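Local coordinates for protein Abbfa_003403 (Acinetobacter baumannii, PDB 4ZXH) that probably builds a peptide as a four-domain nonribosomal peptide synthetase, joining condensation, adenylation, carrier and thioesterase domains in one chain, at residues Phe1070-Ile1073 and Phe1078-Met1081; Glu1121-Gln1126 and Met1153-Thr1158; Ile1142-Ser1147 and Asp1281-Asp1286; Leu1263-Lys1268 and Val1307-Thr1312. All blocks are in the same frame, centred on the assembly; numbering follows the deposited sequence.

All four contacts lie in the thioesterase domain, an alpha/beta-hydrolase fold, and none of their segments belongs to the phosphopantetheine pocket. Phe1070 of contact 1 ties three of them together: its CZ packs on Met1122 SD of contact 2 at 4.0 Å, and its ring also rests on Ile1142 and Ile1146 of contact 3. Contacts 2 and 3 meet where Val1157 CG1 lies 4.0 Å from Ser1147 OG. Contact 4 touches none of the others; its centre is about 15 Å from that of contact 1. Contact 1 adjoins Trp1136, the residue before Cys1137, while contact 4 reaches Asp1164 through Ala1267; with His1297 these two residues probably form the catalytic triad.

Contact 1. Residues Phe1070-Ile1073 and Phe1078-Met1081; sequences FHPI and FCYM
Tyr1080 reaches across to the backbone of Phe1070, and its OH donates a hydrogen bond to Phe1070 O at 2.6 Å. The hydroxyl sits above the carbonyl plane, 40° out of it, so it is not aligned with a lone pair. Phe1070 O itself lies near the plane of the tyrosine ring, at its edge. Beside this bond, Cys1079 SG rests 4.0 Å from Pro1072 CD, with CG of the same proline almost as near. The sulfur also lies over the centre of the Tyr1080 ring, 3.5 Å above its plane; a chi1 of 60° folds it back between the cysteine's own N and carbonyl carbon to get there. In the next shell, Trp1136 N bonds to the tyrosine hydroxyl, which therefore links two backbone sites. His1071 ND1 closes a bond of 2.9 Å to Pro1072 O, nearly straight at 164°, while its NE2 pairs with Tyr1118 OH; together they fix the imidazole. The loop between strand 1067-1070 and helix 1081-1086 is thus braced against the putative nucleophile elbow around Cys1137, at the place where alpha/beta-hydrolase thioesterases commonly form part of the oxyanion hole.

Contact 2. Residues Glu1121-Gln1126 and Met1153-Thr1158; sequences EMQKMQ and MGQQVT
At the surface of the alpha/beta fold, at one end of its sheet, where helix 1111-1125 faces the connection from helix 1138-1152 into strand 1157-1163, Gln1123 meets Met1153 and Gln1155. Its side chain, extended beyond CG, brings NE2 to 4.3 Å from Met1153 SD and 4.2 Å from Gln1155 NE2. The two amides arrive from opposite directions with their planes 86° apart, almost perpendicular, and they present nitrogen to nitrogen. No hydrogen bond joins them, so this is loose van der Waals contact. Gln1155 has its polar partners in the neighbouring loop: OE1 takes the N-H of Gly1129 and NE2 bonds to Gln1128 OE1. A bend at chi2 (-59°) turns its amide that way, and these bonds would hold the group in place while Gln1123 lies against it. Farther along, Gln1156 OE1 accepts from Val1157 N at 2.7 Å, just where the chain enters the strand. Both glutamines of the contact also touch Tyr1131, the first residue of the adjacent strand. The pieces frame one end of a beta-alpha-beta crossover, in which strand 1131-1136, helix 1138-1152 and strand 1157-1163 follow in turn and the two strands run parallel as neighbours.

Contact 3. Residues Ile1142-Ser1147 and Asp1281-Asp1286; sequences IAYEIS and DQLVKD
Tyr1144, in the middle of helix 1138-1152, faces Leu1283, in the loop that follows the end of a 3-10 segment at 1281-1282, with 10.5 Å between Tyr1144 CA and Leu1283 CA. The backbones therefore stand well apart, and the contact is made by the tyrosine side chain reaching across, mostly to the side chains of Leu1283 and Val1284. The phenol spans most of the gap: with CG anti to the tyrosine's own backbone N (chi1 -169°), its ring projects outward until OH lies 4.0 Å from Leu1283 CB. The leucine and the tyrosine cross at a slant, leaving Leu1283 CD1 4.4 Å from Tyr1144 CE2. Val1284 reaches the other ortho-to-hydroxyl carbon, its CG2 lying 4.3 Å from Tyr1144 CE1. Two branched residues thus hold the outer end of the ring, and Trp1280, the residue before segment 1281-1286, adds an edge-to-face stack. One turn on in the helix, Ser1147 OG bonds back to Ala1143 O at 2.7 Å, while the Ser1147 backbone N reaches the same oxygen from the opposite face of its plane. The serine hydroxyl is in this way tied into its own helix. No hydrogen bond crosses between the segments and the packing is mainly apolar. The buried Tyr1144 hydroxyl nevertheless has its polar partner in Glu1258 O, so the phenol also pins this helix to the chain entering strand 1262-1267.

Contact 4. Residues Leu1263-Lys1268 and Val1307-Thr1312; sequences LLVKAK and VAVAQT
Thr1312, on helix 1303-1316, meets Leu1263 and Val1265 of strand 1262-1267 through a single methyl. Starting at its CB, the side chain forks into a polar arm and an apolar one. OG1 lies beside the backbone N and turns back along the helix to give a hydrogen bond to Ala1308 O, 2.9 Å away; the Thr1312 N-H reaches that oxygen too, from the opposite face of its plane. The other arm, CG2, is anti to the backbone N and heads for the sheet. It comes within 4.0 Å of Leu1263 CD2 and 4.4 Å of Val1265 CG2, so the methyl bridges two strand residues that point to the same face.

The second branch of Val1265 is used as well, its CG1 lying 4.3 Å from Val1309 CG2, one helical turn before the threonine. Both valines also touch Leu1293 on the adjoining strand. The axes of strand segment 1263-1267 and helix segment 1307-1312 run nearly antiparallel, at 164°, 10.4 Å apart at closest approach, the usual layering of a helix on a beta sheet. Helix 1081-1086 joins this layer, with Leu1083 against Val1309 and Ala1310. Farther up the strand, the Ala1267 N-H bonds to Asp1164 OD1, the probable triad acid.

Across the interface the chemistry is purely methyl against methyl. The same rotamer that lets OG1 bond to Ala1308 O turns the threonine methyl to the sheet, and these two segments meet through apolar packing, with no hydrogen bond between them.

Contact 1. Residues Phe1070-Ile1073 and Phe1078-Met1081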
loop_
_atom_site.group_PDB
_atom_site.type_symbol
_atom_site.label_atom_id
_atom_site.label_comp_id
_atom_site.label_asym_id
_atom_site.label_seq_id
_atom_site.Cartn_x
_atom_site.Cartn_y
_atom_site.Cartn_z
ATOM N N PHE A 1070 8.512 -23.820 37.423
ATOM C CA PHE A 1070 7.289 -23.283 37.977
ATOM C C PHE A 1070 7.381 -21.805 38.287
ATOM O O PHE A 1070 8.411 -21.316 38.742
ATOM C CB PHE A 1070 6.928 -24.066 39.215
ATOM C CG PHE A 1070 6.891 -25.516 38.971
ATOM C CD1 PHE A 1070 5.786 -26.094 38.355
ATOM C CD2 PHE A 1070 7.971 -26.310 39.308
ATOM C CE1 PHE A 1070 5.747 -27.450 38.102
ATOM C CE2 PHE A 1070 7.938 -27.665 39.066
ATOM C CZ PHE A 1070 6.825 -28.235 38.455
ATOM N N HIS A 1071 6.280 -21.107 38.040
ATOM C CA HIS A 1071 6.239 -19.669 38.186
ATOM C C HIS A 1071 6.665 -19.225 39.569
ATOM O O HIS A 1071 6.440 -19.938 40.534
ATOM C CB HIS A 1071 4.831 -19.160 37.909
ATOM C CG HIS A 1071 3.795 -19.704 38.837
ATOM N ND1 HIS A 1071 3.635 -19.246 40.125
ATOM C CD2 HIS A 1071 2.843 -20.650 38.655
ATOM C CE1 HIS A 1071 2.640 -19.898 40.704
ATOM N NE2 HIS A 1071 2.144 -20.757 39.833
ATOM N N PRO A 1072 7.286 -18.043 39.662
ATOM C CA PRO A 1072 7.534 -17.380 40.950
ATOM C C PRO A 1072 6.276 -16.682 41.457
ATOM O O PRO A 1072 5.206 -16.920 40.892
ATOM C CB PRO A 1072 8.614 -16.360 40.610
ATOM C CG PRO A 1072 8.379 -16.056 39.155
ATOM C CD PRO A 1072 7.887 -17.308 38.529
ATOM N N ILE A 1073 6.411 -15.824 42.471
ATOM C CA ILE A 1073 5.272 -15.117 43.078
ATOM C C ILE A 1073 4.317 -14.487 42.062
ATOM O O ILE A 1073 3.116 -14.638 42.171
ATOM C CB ILE A 1073 5.731 -13.990 44.025
ATOM C CG1 ILE A 1073 6.636 -14.528 45.127
ATOM C CG2 ILE A 1073 4.521 -13.346 44.681
ATOM C CD1 ILE A 1073 5.889 -15.398 46.123
ATOM N N PHE A 1078 7.974 -15.567 32.382
ATOM C CA PHE A 1078 8.888 -14.673 31.672
ATOM C C PHE A 1078 10.370 -14.837 32.047
ATOM O O PHE A 1078 11.258 -14.739 31.191
ATOM C CB PHE A 1078 8.498 -13.213 31.902
ATOM C CG PHE A 1078 9.532 -12.240 31.399
ATOM C CD1 PHE A 1078 9.489 -11.781 30.087
ATOM C CD2 PHE A 1078 10.571 -11.826 32.214
ATOM C CE1 PHE A 1078 10.459 -10.915 29.585
ATOM C CE2 PHE A 1078 11.566 -10.948 31.718
ATOM C CZ PHE A 1078 11.503 -10.495 30.406
ATOM N N CYS A 1079 10.631 -15.031 33.333
ATOM C CA CYS A 1079 11.995 -15.147 33.861
ATOM C C CYS A 1079 12.775 -16.379 33.383
ATOM O O CYS A 1079 13.971 -16.464 33.670
ATOM C CB CYS A 1079 11.945 -15.179 35.392
ATOM S SG CYS A 1079 10.938 -16.641 36.020
ATOM N N TYR A 1080 12.108 -17.342 32.716
ATOM C CA TYR A 1080 12.767 -18.570 32.218
ATOM C C TYR A 1080 13.131 -18.470 30.742
ATOM O O TYR A 1080 13.869 -19.309 30.241
ATOM C CB TYR A 1080 11.882 -19.819 32.438
ATOM C CG TYR A 1080 11.541 -20.008 33.882
ATOM C CD1 TYR A 1080 12.549 -20.185 34.823
ATOM C CD2 TYR A 1080 10.226 -19.952 34.331
ATOM C CE1 TYR A 1080 12.272 -20.312 36.157
ATOM C CE2 TYR A 1080 9.935 -20.091 35.681
ATOM C CZ TYR A 1080 10.971 -20.262 36.585
ATOM O OH TYR A 1080 10.718 -20.386 37.929
ATOM N N MET A 1081 12.610 -17.466 30.030
ATOM C CA MET A 1081 12.940 -17.336 28.617
ATOM C C MET A 1081 14.446 -17.189 28.409
ATOM O O MET A 1081 15.048 -17.977 27.694
ATOM C CB MET A 1081 12.217 -16.165 27.975
ATOM C CG MET A 1081 10.724 -16.216 28.133
ATOM S SD MET A 1081 9.895 -14.856 27.251
ATOM C CE MET A 1081 9.830 -15.628 25.627
#

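Contact 2. Residues Glu1121-Gln1126 and Met1153-Thr1158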
loop_
_atom_site.group_PDB
_atom_site.type_symbol
_atom_site.label_atom_id
_atom_site.label_comp_id
_atom_site.label_asym_id
_atom_site.label_seq_id
_atom_site.Cartn_x
_atom_site.Cartn_y
_atom_site.Cartn_z
ATOM N N GLU A 1121 -1.505 -31.658 35.564
ATOM C CA GLU A 1121 -1.128 -31.095 34.259
ATOM C C GLU A 1121 0.152 -31.737 33.704
ATOM O O GLU A 1121 0.250 -31.987 32.504
ATOM C CB GLU A 1121 -0.952 -29.570 34.336
ATOM C CG GLU A 1121 -2.246 -28.767 34.116
ATOM C CD GLU A 1121 -2.809 -28.891 32.693
ATOM O OE1 GLU A 1121 -2.037 -28.715 31.722
ATOM O OE2 GLU A 1121 -4.022 -29.166 32.542
ATOM N N MET A 1122 1.119 -32.005 34.580
ATOM C CA MET A 1122 2.377 -32.623 34.182
ATOM C C MET A 1122 2.151 -34.056 33.690
ATOM O O MET A 1122 2.706 -34.482 32.676
ATOM C CB MET A 1122 3.371 -32.625 35.342
ATOM C CG MET A 1122 3.831 -31.250 35.823
ATOM S SD MET A 1122 4.671 -31.399 37.430
ATOM C CE MET A 1122 6.037 -32.487 37.020
ATOM N N GLN A 1123 1.324 -34.803 34.404
ATOM C CA GLN A 1123 1.139 -36.209 34.077
ATOM C C GLN A 1123 0.340 -36.453 32.778
ATOM O O GLN A 1123 0.310 -37.576 32.284
ATOM C CB GLN A 1123 0.505 -36.926 35.266
ATOM C CG GLN A 1123 1.571 -37.288 36.304
ATOM C CD GLN A 1123 1.051 -38.072 37.504
ATOM O OE1 GLN A 1123 -0.068 -37.851 37.991
ATOM N NE2 GLN A 1123 1.874 -38.999 37.987
ATOM N N LYS A 1124 -0.260 -35.408 32.211
ATOM C CA LYS A 1124 -0.845 -35.476 30.866
ATOM C C LYS A 1124 0.227 -35.559 29.772
ATOM O O LYS A 1124 0.014 -36.177 28.732
ATOM C CB LYS A 1124 -1.737 -34.260 30.588
ATOM C CG LYS A 1124 -3.047 -34.253 31.336
ATOM C CD LYS A 1124 -3.803 -32.954 31.128
ATOM C CE LYS A 1124 -4.301 -32.809 29.700
ATOM N NZ LYS A 1124 -5.204 -31.623 29.587
ATOM N N MET A 1125 1.367 -34.913 30.002
ATOM C CA MET A 1125 2.461 -34.910 29.033
ATOM C C MET A 1125 3.551 -35.907 29.426
ATOM O O MET A 1125 4.213 -36.462 28.558
ATOM C CB MET A 1125 3.059 -33.497 28.885
ATOM C CG MET A 1125 2.098 -32.489 28.282
ATOM S SD MET A 1125 2.719 -30.798 28.195
ATOM C CE MET A 1125 3.468 -30.744 26.566
ATOM N N GLN A 1126 3.729 -36.127 30.731
ATOM C CA GLN A 1126 4.701 -37.097 31.248
ATOM C C GLN A 1126 4.090 -37.948 32.380
ATOM O O GLN A 1126 4.205 -37.610 33.564
ATOM C CB GLN A 1126 5.965 -36.387 31.742
ATOM C CG GLN A 1126 7.137 -37.312 32.033
ATOM C CD GLN A 1126 8.305 -36.615 32.736
ATOM O OE1 GLN A 1126 8.335 -35.385 32.878
ATOM N NE2 GLN A 1126 9.272 -37.409 33.187
ATOM N N MET A 1153 3.123 -40.678 45.835
ATOM C CA MET A 1153 2.433 -41.509 44.866
ATOM C C MET A 1153 3.413 -42.455 44.155
ATOM O O MET A 1153 3.070 -43.082 43.148
ATOM C CB MET A 1153 1.646 -40.641 43.866
ATOM C CG MET A 1153 2.354 -39.409 43.325
ATOM S SD MET A 1153 1.323 -38.400 42.210
ATOM C CE MET A 1153 0.718 -37.119 43.316
ATOM N N GLY A 1154 4.625 -42.567 44.697
ATOM C CA GLY A 1154 5.591 -43.545 44.221
ATOM C C GLY A 1154 6.489 -43.114 43.074
ATOM O O GLY A 1154 7.344 -43.876 42.634
ATOM N N GLN A 1155 6.300 -41.901 42.574
ATOM C CA GLN A 1155 7.164 -41.379 41.522
ATOM C C GLN A 1155 8.524 -40.957 42.068
ATOM O O GLN A 1155 8.620 -40.468 43.191
ATOM C CB GLN A 1155 6.497 -40.194 40.823
ATOM C CG GLN A 1155 5.205 -40.558 40.119
ATOM C CD GLN A 1155 5.410 -41.621 39.059
ATOM O OE1 GLN A 1155 6.524 -41.806 38.553
ATOM N NE2 GLN A 1155 4.335 -42.322 38.710
ATOM N N GLN A 1156 9.583 -41.142 41.286
ATOM C CA GLN A 1156 10.883 -40.688 41.753
ATOM C C GLN A 1156 11.241 -39.322 41.162
ATOM O O GLN A 1156 10.739 -38.918 40.113
ATOM C CB GLN A 1156 11.986 -41.718 41.452
ATOM C CG GLN A 1156 12.529 -42.453 42.712
ATOM C CD GLN A 1156 12.937 -41.516 43.885
ATOM O OE1 GLN A 1156 13.185 -40.315 43.708
ATOM N NE2 GLN A 1156 13.002 -42.085 45.089
ATOM N N VAL A 1157 12.099 -38.608 41.880
ATOM C CA VAL A 1157 12.515 -37.272 41.505
ATOM C C VAL A 1157 14.008 -37.291 41.191
ATOM O O VAL A 1157 14.823 -37.636 42.049
ATOM C CB VAL A 1157 12.232 -36.270 42.630
ATOM C CG1 VAL A 1157 12.665 -34.894 42.215
ATOM C CG2 VAL A 1157 10.759 -36.278 42.990
ATOM N N THR A 1158 14.373 -36.942 39.961
ATOM C CA THR A 1158 15.778 -36.974 39.566
ATOM C C THR A 1158 16.564 -35.898 40.300
ATOM O O THR A 1158 17.671 -36.142 40.786
ATOM C CB THR A 1158 15.948 -36.785 38.048
ATOM O OG1 THR A 1158 15.365 -37.902 37.368
ATOM C CG2 THR A 1158 17.424 -36.697 37.682
#

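Contact 3. Residues Ile1142-Ser1147 and Asp1281-Asp1286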
loop_
_atom_site.group_PDB
_atom_site.type_symbol
_atom_site.label_atom_id
_atom_site.label_comp_id
_atom_site.label_asym_id
_atom_site.label_seq_id
_atom_site.Cartn_x
_atom_site.Cartn_y
_atom_site.Cartn_z
ATOM N N ILE A 1142 7.520 -24.264 45.158
ATOM C CA ILE A 1142 6.527 -25.103 44.490
ATOM C C ILE A 1142 7.121 -26.452 44.113
ATOM O O ILE A 1142 6.540 -27.498 44.438
ATOM C CB ILE A 1142 5.979 -24.431 43.238
ATOM C CG1 ILE A 1142 5.210 -23.166 43.626
ATOM C CG2 ILE A 1142 5.101 -25.380 42.458
ATOM C CD1 ILE A 1142 4.657 -22.408 42.466
ATOM N N ALA A 1143 8.292 -26.422 43.462
ATOM C CA ALA A 1143 9.016 -27.642 43.076
ATOM C C ALA A 1143 9.237 -28.587 44.239
ATOM O O ALA A 1143 9.118 -29.805 44.094
ATOM C CB ALA A 1143 10.343 -27.297 42.462
ATOM N N TYR A 1144 9.562 -28.015 45.394
ATOM C CA TYR A 1144 9.790 -28.799 46.597
ATOM C C TYR A 1144 8.518 -29.536 46.967
ATOM O O TYR A 1144 8.545 -30.750 47.186
ATOM C CB TYR A 1144 10.251 -27.896 47.738
ATOM C CG TYR A 1144 10.763 -28.609 48.979
ATOM C CD1 TYR A 1144 11.981 -29.282 48.969
ATOM C CD2 TYR A 1144 10.059 -28.555 50.172
ATOM C CE1 TYR A 1144 12.466 -29.911 50.102
ATOM C CE2 TYR A 1144 10.534 -29.172 51.318
ATOM C CZ TYR A 1144 11.733 -29.853 51.279
ATOM O OH TYR A 1144 12.206 -30.470 52.422
ATOM N N GLU A 1145 7.398 -28.813 47.002
ATOM C CA GLU A 1145 6.129 -29.430 47.398
ATOM C C GLU A 1145 5.631 -30.431 46.345
ATOM O O GLU A 1145 5.025 -31.451 46.679
ATOM C CB GLU A 1145 5.056 -28.363 47.667
ATOM C CG GLU A 1145 3.653 -28.926 47.911
ATOM C CD GLU A 1145 3.566 -29.819 49.157
ATOM O OE1 GLU A 1145 4.439 -29.710 50.054
ATOM O OE2 GLU A 1145 2.612 -30.627 49.238
ATOM N N ILE A 1146 5.897 -30.149 45.076
ATOM C CA ILE A 1146 5.554 -31.101 44.030
ATOM C C ILE A 1146 6.376 -32.372 44.199
ATOM O O ILE A 1146 5.834 -33.472 44.070
ATOM C CB ILE A 1146 5.755 -30.513 42.645
ATOM C CG1 ILE A 1146 4.607 -29.560 42.342
ATOM C CG2 ILE A 1146 5.758 -31.594 41.608
ATOM C CD1 ILE A 1146 4.684 -28.958 40.983
ATOM N N SER A 1147 7.659 -32.228 44.527
ATOM C CA SER A 1147 8.489 -33.397 44.822
ATOM C C SER A 1147 7.929 -34.195 45.980
ATOM O O SER A 1147 7.852 -35.415 45.907
ATOM C CB SER A 1147 9.915 -32.994 45.154
ATOM O OG SER A 1147 10.457 -32.187 44.137
ATOM N N ASP A 1281 19.372 -25.223 54.996
ATOM C CA ASP A 1281 20.039 -26.084 55.961
ATOM C C ASP A 1281 19.088 -26.583 57.056
ATOM O O ASP A 1281 19.440 -27.485 57.809
ATOM C CB ASP A 1281 21.240 -25.364 56.603
ATOM C CG ASP A 1281 20.875 -24.019 57.226
ATOM O OD1 ASP A 1281 20.062 -23.277 56.634
ATOM O OD2 ASP A 1281 21.389 -23.707 58.323
ATOM N N GLN A 1282 17.891 -26.005 57.156
ATOM C CA GLN A 1282 16.955 -26.415 58.200
ATOM C C GLN A 1282 15.933 -27.410 57.659
ATOM O O GLN A 1282 15.086 -27.908 58.399
ATOM C CB GLN A 1282 16.223 -25.213 58.794
ATOM C CG GLN A 1282 17.103 -24.051 59.228
ATOM C CD GLN A 1282 16.314 -22.978 59.967
ATOM O OE1 GLN A 1282 15.109 -23.109 60.172
ATOM N NE2 GLN A 1282 16.983 -21.892 60.329
ATOM N N LEU A 1283 16.016 -27.695 56.364
ATOM C CA LEU A 1283 15.074 -28.594 55.711
ATOM C C LEU A 1283 15.780 -29.766 55.063
ATOM O O LEU A 1283 15.256 -30.876 55.041
ATOM C CB LEU A 1283 14.265 -27.854 54.645
ATOM C CG LEU A 1283 13.291 -26.801 55.146
ATOM C CD1 LEU A 1283 12.521 -26.220 53.980
ATOM C CD2 LEU A 1283 12.358 -27.410 56.179
ATOM N N VAL A 1284 16.959 -29.511 54.508
ATOM C CA VAL A 1284 17.680 -30.537 53.762
ATOM C C VAL A 1284 19.031 -30.806 54.412
ATOM O O VAL A 1284 19.733 -29.873 54.792
ATOM C CB VAL A 1284 17.865 -30.117 52.301
ATOM C CG1 VAL A 1284 18.544 -31.220 51.523
ATOM C CG2 VAL A 1284 16.502 -29.768 51.687
ATOM N N LYS A 1285 19.389 -32.073 54.565
ATOM C CA LYS A 1285 20.574 -32.413 55.347
ATOM C C LYS A 1285 21.785 -32.772 54.490
ATOM O O LYS A 1285 22.802 -32.072 54.511
ATOM C CB LYS A 1285 20.265 -33.572 56.301
ATOM N N ASP A 1286 21.673 -33.864 53.740
ATOM C CA ASP A 1286 22.835 -34.448 53.086
ATOM C C ASP A 1286 22.826 -34.264 51.564
ATOM O O ASP A 1286 23.866 -34.353 50.914
ATOM C CB ASP A 1286 22.931 -35.941 53.445
#

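Contact 4. Residues Leu1263-Lys1268 and Val1307-Thr1312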
loop_
_atom_site.group_PDB
_atom_site.type_symbol
_atom_site.label_atom_id
_atom_site.label_comp_id
_atom_site.label_asym_id
_atom_site.label_seq_id
_atom_site.Cartn_x
_atom_site.Cartn_y
_atom_site.Cartn_z
ATOM N N LEU A 1263 19.868 -28.949 43.656
ATOM C CA LEU A 1263 20.891 -27.982 43.273
ATOM C C LEU A 1263 20.385 -26.590 43.624
ATOM O O LEU A 1263 19.387 -26.126 43.050
ATOM C CB LEU A 1263 21.218 -28.076 41.778
ATOM C CG LEU A 1263 22.104 -26.974 41.194
ATOM C CD1 LEU A 1263 23.474 -27.032 41.824
ATOM C CD2 LEU A 1263 22.205 -27.105 39.677
ATOM N N LEU A 1264 21.049 -25.935 44.579
ATOM C CA LEU A 1264 20.682 -24.567 44.942
ATOM C C LEU A 1264 21.688 -23.553 44.406
ATOM O O LEU A 1264 22.846 -23.535 44.826
ATOM C CB LEU A 1264 20.557 -24.426 46.455
ATOM C CG LEU A 1264 20.345 -22.997 46.969
ATOM C CD1 LEU A 1264 19.050 -22.426 46.484
ATOM C CD2 LEU A 1264 20.405 -22.970 48.480
ATOM N N VAL A 1265 21.244 -22.726 43.466
ATOM C CA VAL A 1265 22.091 -21.694 42.881
ATOM C C VAL A 1265 21.850 -20.381 43.623
ATOM O O VAL A 1265 20.754 -19.819 43.569
ATOM C CB VAL A 1265 21.809 -21.511 41.360
ATOM C CG1 VAL A 1265 22.649 -20.398 40.785
ATOM C CG2 VAL A 1265 22.077 -22.810 40.594
ATOM N N LYS A 1266 22.859 -19.897 44.336
ATOM C CA LYS A 1266 22.676 -18.693 45.130
ATOM C C LYS A 1266 23.239 -17.464 44.433
ATOM O O LYS A 1266 24.372 -17.463 43.937
ATOM C CB LYS A 1266 23.319 -18.852 46.503
ATOM C CG LYS A 1266 23.296 -17.580 47.324
ATOM C CD LYS A 1266 23.653 -17.846 48.770
ATOM C CE LYS A 1266 23.804 -16.543 49.530
ATOM N NZ LYS A 1266 24.659 -16.749 50.748
ATOM N N ALA A 1267 22.424 -16.423 44.376
ATOM C CA ALA A 1267 22.866 -15.123 43.906
ATOM C C ALA A 1267 23.805 -14.525 44.955
ATOM O O ALA A 1267 23.359 -14.130 46.030
ATOM C CB ALA A 1267 21.660 -14.223 43.663
ATOM N N LYS A 1268 25.101 -14.477 44.658
ATOM C CA LYS A 1268 26.096 -14.159 45.685
ATOM C C LYS A 1268 26.193 -12.662 45.936
ATOM O O LYS A 1268 26.737 -12.238 46.951
ATOM C CB LYS A 1268 27.480 -14.724 45.317
ATOM C CG LYS A 1268 28.321 -13.864 44.371
ATOM C CD LYS A 1268 29.625 -14.569 43.997
ATOM C CE LYS A 1268 30.330 -13.878 42.838
ATOM N NZ LYS A 1268 31.375 -14.749 42.189
ATOM N N VAL A 1307 23.714 -17.146 31.945
ATOM C CA VAL A 1307 24.466 -18.144 31.192
ATOM C C VAL A 1307 25.204 -19.098 32.120
ATOM O O VAL A 1307 25.173 -20.309 31.917
ATOM C CB VAL A 1307 25.492 -17.505 30.233
ATOM C CG1 VAL A 1307 26.148 -18.593 29.383
ATOM C CG2 VAL A 1307 24.820 -16.444 29.360
ATOM N N ALA A 1308 25.869 -18.552 33.135
ATOM C CA ALA A 1308 26.610 -19.369 34.088
ATOM C C ALA A 1308 25.650 -20.271 34.865
ATOM O O ALA A 1308 26.010 -21.363 35.301
ATOM C CB ALA A 1308 27.417 -18.495 35.026
ATOM N N VAL A 1309 24.409 -19.828 35.005
ATOM C CA VAL A 1309 23.390 -20.647 35.660
ATOM C C VAL A 1309 23.035 -21.861 34.811
ATOM O O VAL A 1309 23.008 -22.984 35.309
ATOM C CB VAL A 1309 22.119 -19.834 35.940
ATOM C CG1 VAL A 1309 21.039 -20.731 36.491
ATOM C CG2 VAL A 1309 22.437 -18.691 36.885
ATOM N N ALA A 1310 22.770 -21.628 33.528
ATOM C CA ALA A 1310 22.475 -22.707 32.586
ATOM C C ALA A 1310 23.589 -23.727 32.568
ATOM O O ALA A 1310 23.333 -24.938 32.637
ATOM C CB ALA A 1310 22.248 -22.161 31.168
ATOM N N GLN A 1311 24.826 -23.239 32.475
ATOM C CA GLN A 1311 25.985 -24.128 32.450
ATOM C C GLN A 1311 26.038 -24.974 33.710
ATOM O O GLN A 1311 26.359 -26.151 33.646
ATOM C CB GLN A 1311 27.271 -23.330 32.295
ATOM C CG GLN A 1311 27.528 -22.813 30.891
ATOM C CD GLN A 1311 28.065 -23.885 29.978
ATOM O OE1 GLN A 1311 27.357 -24.390 29.118
ATOM N NE2 GLN A 1311 29.326 -24.250 30.171
ATOM N N THR A 1312 25.705 -24.377 34.853
ATOM C CA THR A 1312 25.744 -25.101 36.120
ATOM C C THR A 1312 24.719 -26.216 36.122
ATOM O O THR A 1312 25.014 -27.338 36.531
ATOM C CB THR A 1312 25.490 -24.177 37.299
ATOM O OG1 THR A 1312 26.588 -23.263 37.425
ATOM C CG2 THR A 1312 25.367 -24.972 38.563
#